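Local coordinates for protein catechol 1,2-dioxygenase (PDB 2AZQ) that probably catalyses the Fe(3+)-dependent intradiol cleavage of catechol with O2 to cis,cis-muconate, the first step of this branch of the beta-ketoadipate pathway, at residues 224-234 with 288-299. Sequence-based numbering, arbitrary orientation.
Sequences FFISAFGHRHL and FRLQGAQSPDAE. Unlike the reference sequence in segment 224-234: Phe-229 (reference Pro).
Arg-232 N donates to Gln-291 O at 2.9 Å, and one residue on His-233 N reaches Ala-298 O at 3.0 Å. Gln-291 O also takes a long, weak bond from His-231 ND1, lying at the edge of the imidazole, while Ala-293 N makes a weak one to Gly-230 O. The side chains of Arg-232 and Gln-291 run alongside each other, the guanidinium edge offering NH1 weakly to OE1 (3.3 Å) with the two planes almost perpendicular. Extended from CG to NE, the arginine carries NH2 on to a salt bridge with Asp-92. These bonds hold the chain leaving strand 281-289 across a beta hairpin of the transthyretin-like dioxygenase domain, in which strands 217-227 and 234-240 are joined through a type II turn from Ala-228 to His-231. Leu-290 fills the inner side, CD1 touching both His-231 CB and Ala-228 CB, CD2 against Ile-226 CG2 (3.8 Å) and Leu-234 CB. Farther in, Ile-226 CD1 is modelled over one face of the Phe-288 ring, at a doubtful, too-close approach. That ring turns its edge to Phe-224 in an edge-to-face pair, centroids 4.6 Å apart and planes at 52°; Phe-288 CZ stands over the middle of the Phe-224 ring. Were Phe-224 reduced to an alanine, the edge of Phe-288 would probably lose its aromatic partner and a gap open toward Leu-154 and Ile-238. The Phe-224 side chain lies about 6 Å from that of the iron ligand His-223.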
loop_
_atom_site.group_PDB
_atom_site.type_symbol
_atom_site.label_atom_id
_atom_site.label_comp_id
_atom_site.label_asym_id
_atom_site.label_seq_id
_atom_site.Cartn_x
_atom_site.Cartn_y
_atom_site.Cartn_z
ATOM N N PHE A 224 20.777 -17.037 1.420
ATOM C CA PHE A 224 22.007 -16.773 2.158
ATOM C C PHE A 224 22.347 -15.328 2.372
ATOM O O PHE A 224 22.153 -14.479 1.494
ATOM C CB PHE A 224 23.256 -17.380 1.505
ATOM C CG PHE A 224 23.254 -18.861 1.441
ATOM C CD1 PHE A 224 22.631 -19.517 0.392
ATOM C CD2 PHE A 224 23.897 -19.607 2.427
ATOM C CE1 PHE A 224 22.656 -20.894 0.312
ATOM C CE2 PHE A 224 23.924 -20.980 2.358
ATOM C CZ PHE A 224 23.304 -21.631 1.291
ATOM N N PHE A 225 22.861 -15.069 3.566
ATOM C CA PHE A 225 23.371 -13.757 3.970
ATOM C C PHE A 225 24.795 -14.191 4.328
ATOM O O PHE A 225 24.978 -15.044 5.197
ATOM C CB PHE A 225 22.666 -13.239 5.218
ATOM C CG PHE A 225 21.560 -12.287 4.947
ATOM C CD1 PHE A 225 20.693 -11.912 5.970
ATOM C CD2 PHE A 225 21.377 -11.745 3.696
ATOM C CE1 PHE A 225 19.648 -11.007 5.744
ATOM C CE2 PHE A 225 20.327 -10.837 3.470
ATOM C CZ PHE A 225 19.468 -10.474 4.499
ATOM N N ILE A 226 25.783 -13.662 3.624
ATOM C CA ILE A 226 27.161 -14.047 3.879
ATOM C C ILE A 226 27.985 -12.790 4.100
ATOM O O ILE A 226 27.938 -11.827 3.327
ATOM C CB ILE A 226 27.690 -14.940 2.726
ATOM C CG1 ILE A 226 26.727 -16.135 2.592
ATOM C CG2 ILE A 226 29.103 -15.451 3.032
ATOM C CD1 ILE A 226 27.243 -17.385 1.947
ATOM N N SER A 227 28.730 -12.795 5.191
ATOM C CA SER A 227 29.490 -11.631 5.541
ATOM C C SER A 227 30.667 -12.025 6.394
ATOM O O SER A 227 30.614 -13.013 7.094
ATOM C CB SER A 227 28.560 -10.638 6.255
ATOM O OG SER A 227 27.844 -11.262 7.309
ATOM N N ALA A 228 31.742 -11.258 6.289
ATOM C CA ALA A 228 32.968 -11.523 7.022
ATOM C C ALA A 228 33.719 -10.228 7.296
ATOM O O ALA A 228 33.813 -9.345 6.433
ATOM C CB ALA A 228 33.866 -12.501 6.233
ATOM N N PHE A 229 34.242 -10.124 8.514
ATOM C CA PHE A 229 34.989 -8.950 8.937
ATOM C C PHE A 229 35.903 -8.505 7.801
ATOM O O PHE A 229 36.761 -9.267 7.354
ATOM C CB PHE A 229 35.814 -9.325 10.145
ATOM C CG PHE A 229 35.015 -9.965 11.230
ATOM C CD1 PHE A 229 34.137 -11.016 10.939
ATOM C CD2 PHE A 229 35.139 -9.531 12.563
ATOM C CE1 PHE A 229 33.379 -11.636 11.970
ATOM C CE2 PHE A 229 34.394 -10.131 13.603
ATOM C CZ PHE A 229 33.509 -11.189 13.306
ATOM N N GLY A 230 35.694 -7.292 7.305
ATOM C CA GLY A 230 36.537 -6.782 6.229
ATOM C C GLY A 230 36.181 -7.256 4.831
ATOM O O GLY A 230 37.003 -7.228 3.905
ATOM N N HIS A 231 34.938 -7.697 4.670
ATOM C CA HIS A 231 34.487 -8.161 3.371
ATOM C C HIS A 231 33.082 -7.613 3.058
ATOM O O HIS A 231 32.369 -7.146 3.950
ATOM C CB HIS A 231 34.618 -9.701 3.317
ATOM C CG HIS A 231 36.052 -10.172 3.324
ATOM N ND1 HIS A 231 36.909 -9.983 2.252
ATOM C CD2 HIS A 231 36.801 -10.750 4.301
ATOM C CE1 HIS A 231 38.117 -10.424 2.567
ATOM N NE2 HIS A 231 38.079 -10.895 3.804
ATOM N N ARG A 232 32.721 -7.600 1.780
ATOM C CA ARG A 232 31.433 -7.062 1.378
ATOM C C ARG A 232 30.299 -8.074 1.561
ATOM O O ARG A 232 30.353 -9.195 1.062
ATOM C CB ARG A 232 31.526 -6.594 -0.073
ATOM C CG ARG A 232 30.291 -5.879 -0.592
ATOM C CD ARG A 232 30.458 -5.403 -2.034
ATOM N NE ARG A 232 29.286 -4.663 -2.500
ATOM C CZ ARG A 232 29.077 -4.315 -3.767
ATOM N NH1 ARG A 232 29.958 -4.635 -4.707
ATOM N NH2 ARG A 232 27.974 -3.662 -4.102
ATOM N N HIS A 233 29.276 -7.646 2.293
ATOM C CA HIS A 233 28.107 -8.441 2.605
ATOM C C HIS A 233 27.413 -8.880 1.323
ATOM O O HIS A 233 27.241 -8.074 0.405
ATOM C CB HIS A 233 27.174 -7.596 3.458
ATOM C CG HIS A 233 25.903 -8.287 3.845
ATOM N ND1 HIS A 233 25.693 -8.803 5.108
ATOM C CD2 HIS A 233 24.773 -8.538 3.136
ATOM C CE1 HIS A 233 24.485 -9.338 5.160
ATOM N NE2 HIS A 233 23.907 -9.190 3.977
ATOM N N LEU A 234 26.994 -10.147 1.260
ATOM C CA LEU A 234 26.337 -10.695 0.058
ATOM C C LEU A 234 24.995 -11.373 0.366
ATOM O O LEU A 234 24.880 -12.133 1.323
ATOM C CB LEU A 234 27.311 -11.662 -0.639
ATOM C CG LEU A 234 27.139 -12.592 -1.856
ATOM C CD1 LEU A 234 26.430 -13.849 -1.462
ATOM C CD2 LEU A 234 26.463 -11.886 -3.000
ATOM N N PHE A 288 30.994 -19.768 -1.670
ATOM C CA PHE A 288 30.722 -18.368 -1.919
ATOM C C PHE A 288 32.058 -17.692 -1.904
ATOM O O PHE A 288 32.908 -18.017 -1.077
ATOM C CB PHE A 288 29.814 -17.817 -0.834
ATOM C CG PHE A 288 28.584 -18.630 -0.634
ATOM C CD1 PHE A 288 28.628 -19.794 0.130
ATOM C CD2 PHE A 288 27.379 -18.254 -1.246
ATOM C CE1 PHE A 288 27.480 -20.572 0.287
ATOM C CE2 PHE A 288 26.222 -19.032 -1.095
ATOM C CZ PHE A 288 26.267 -20.190 -0.328
ATOM N N ARG A 289 32.246 -16.796 -2.861
ATOM C CA ARG A 289 33.482 -16.052 -3.001
ATOM C C ARG A 289 33.083 -14.600 -2.758
ATOM O O ARG A 289 32.225 -14.074 -3.467
ATOM C CB ARG A 289 34.025 -16.260 -4.417
ATOM C CG ARG A 289 35.361 -15.603 -4.650
ATOM C CD ARG A 289 35.968 -15.959 -5.961
ATOM N NE ARG A 289 37.345 -15.492 -5.927
ATOM C CZ ARG A 289 38.255 -15.676 -6.889
ATOM N NH1 ARG A 289 37.951 -16.338 -8.010
ATOM N NH2 ARG A 289 39.496 -15.210 -6.716
ATOM N N LEU A 290 33.676 -13.961 -1.750
ATOM C CA LEU A 290 33.329 -12.572 -1.422
ATOM C C LEU A 290 34.291 -11.547 -2.001
ATOM O O LEU A 290 35.318 -11.882 -2.580
ATOM C CB LEU A 290 33.257 -12.355 0.098
ATOM C CG LEU A 290 32.360 -13.236 0.972
ATOM C CD1 LEU A 290 32.558 -12.859 2.416
ATOM C CD2 LEU A 290 30.902 -13.075 0.603
ATOM N N GLN A 291 33.934 -10.284 -1.824
ATOM C CA GLN A 291 34.725 -9.174 -2.307
ATOM C C GLN A 291 35.344 -8.414 -1.163
ATOM O O GLN A 291 34.804 -8.394 -0.044
ATOM C CB GLN A 291 33.846 -8.214 -3.085
ATOM C CG GLN A 291 33.308 -8.759 -4.392
ATOM C CD GLN A 291 32.394 -7.759 -5.089
ATOM O OE1 GLN A 291 32.661 -6.562 -5.090
ATOM N NE2 GLN A 291 31.323 -8.250 -5.690
ATOM N N GLY A 292 36.477 -7.776 -1.457
ATOM C CA GLY A 292 37.147 -6.962 -0.461
ATOM C C GLY A 292 36.206 -5.815 -0.139
ATOM O O GLY A 292 35.635 -5.196 -1.045
ATOM N N ALA A 293 35.987 -5.557 1.146
ATOM C CA ALA A 293 35.134 -4.442 1.542
ATOM C C ALA A 293 36.001 -3.200 1.469
ATOM O O ALA A 293 37.238 -3.269 1.592
ATOM C CB ALA A 293 34.647 -4.619 2.949
ATOM N N GLN A 294 35.370 -2.059 1.253
ATOM C CA GLN A 294 36.119 -0.807 1.186
ATOM C C GLN A 294 35.393 0.205 2.063
ATOM O O GLN A 294 35.359 1.397 1.759
ATOM C CB GLN A 294 36.219 -0.319 -0.271
ATOM C CG GLN A 294 36.954 -1.298 -1.169
ATOM C CD GLN A 294 37.091 -0.807 -2.592
ATOM O OE1 GLN A 294 36.657 0.305 -2.938
ATOM N NE2 GLN A 294 37.702 -1.619 -3.457
ATOM N N SER A 295 34.818 -0.298 3.156
ATOM C CA SER A 295 34.066 0.513 4.109
ATOM C C SER A 295 33.260 -0.371 5.058
ATOM O O SER A 295 32.997 -1.529 4.756
ATOM C CB SER A 295 33.086 1.430 3.361
ATOM O OG SER A 295 32.184 0.672 2.564
ATOM N N PRO A 296 32.869 0.162 6.227
ATOM C CA PRO A 296 32.077 -0.649 7.158
ATOM C C PRO A 296 30.724 -0.859 6.466
ATOM O O PRO A 296 30.048 -1.869 6.681
ATOM C CB PRO A 296 31.978 0.248 8.391
ATOM C CG PRO A 296 31.921 1.640 7.759
ATOM C CD PRO A 296 33.113 1.501 6.795
ATOM N N ASP A 297 30.347 0.114 5.631
ATOM C CA ASP A 297 29.107 0.066 4.853
ATOM C C ASP A 297 29.055 -1.281 4.148
ATOM O O ASP A 297 27.991 -1.889 4.020
ATOM C CB ASP A 297 29.108 1.124 3.751
ATOM C CG ASP A 297 29.328 2.517 4.267
ATOM O OD1 ASP A 297 28.507 2.974 5.096
ATOM O OD2 ASP A 297 30.319 3.158 3.829
ATOM N N ALA A 298 30.220 -1.710 3.664
ATOM C CA ALA A 298 30.366 -2.965 2.949
ATOM C C ALA A 298 29.650 -4.137 3.620
ATOM O O ALA A 298 28.844 -4.786 2.957
ATOM C CB ALA A 298 31.826 -3.275 2.752
ATOM N N GLU A 299 29.945 -4.448 4.888
ATOM C CA GLU A 299 29.184 -5.521 5.548
ATOM C C GLU A 299 28.227 -4.796 6.418
ATOM O O GLU A 299 28.649 -4.170 7.379
ATOM C CB GLU A 299 30.010 -6.434 6.464
ATOM C CG GLU A 299 29.160 -7.574 7.128
ATOM C CD GLU A 299 28.682 -7.326 8.614
ATOM O OE1 GLU A 299 27.898 -8.159 9.164
ATOM O OE2 GLU A 299 29.098 -6.321 9.243
#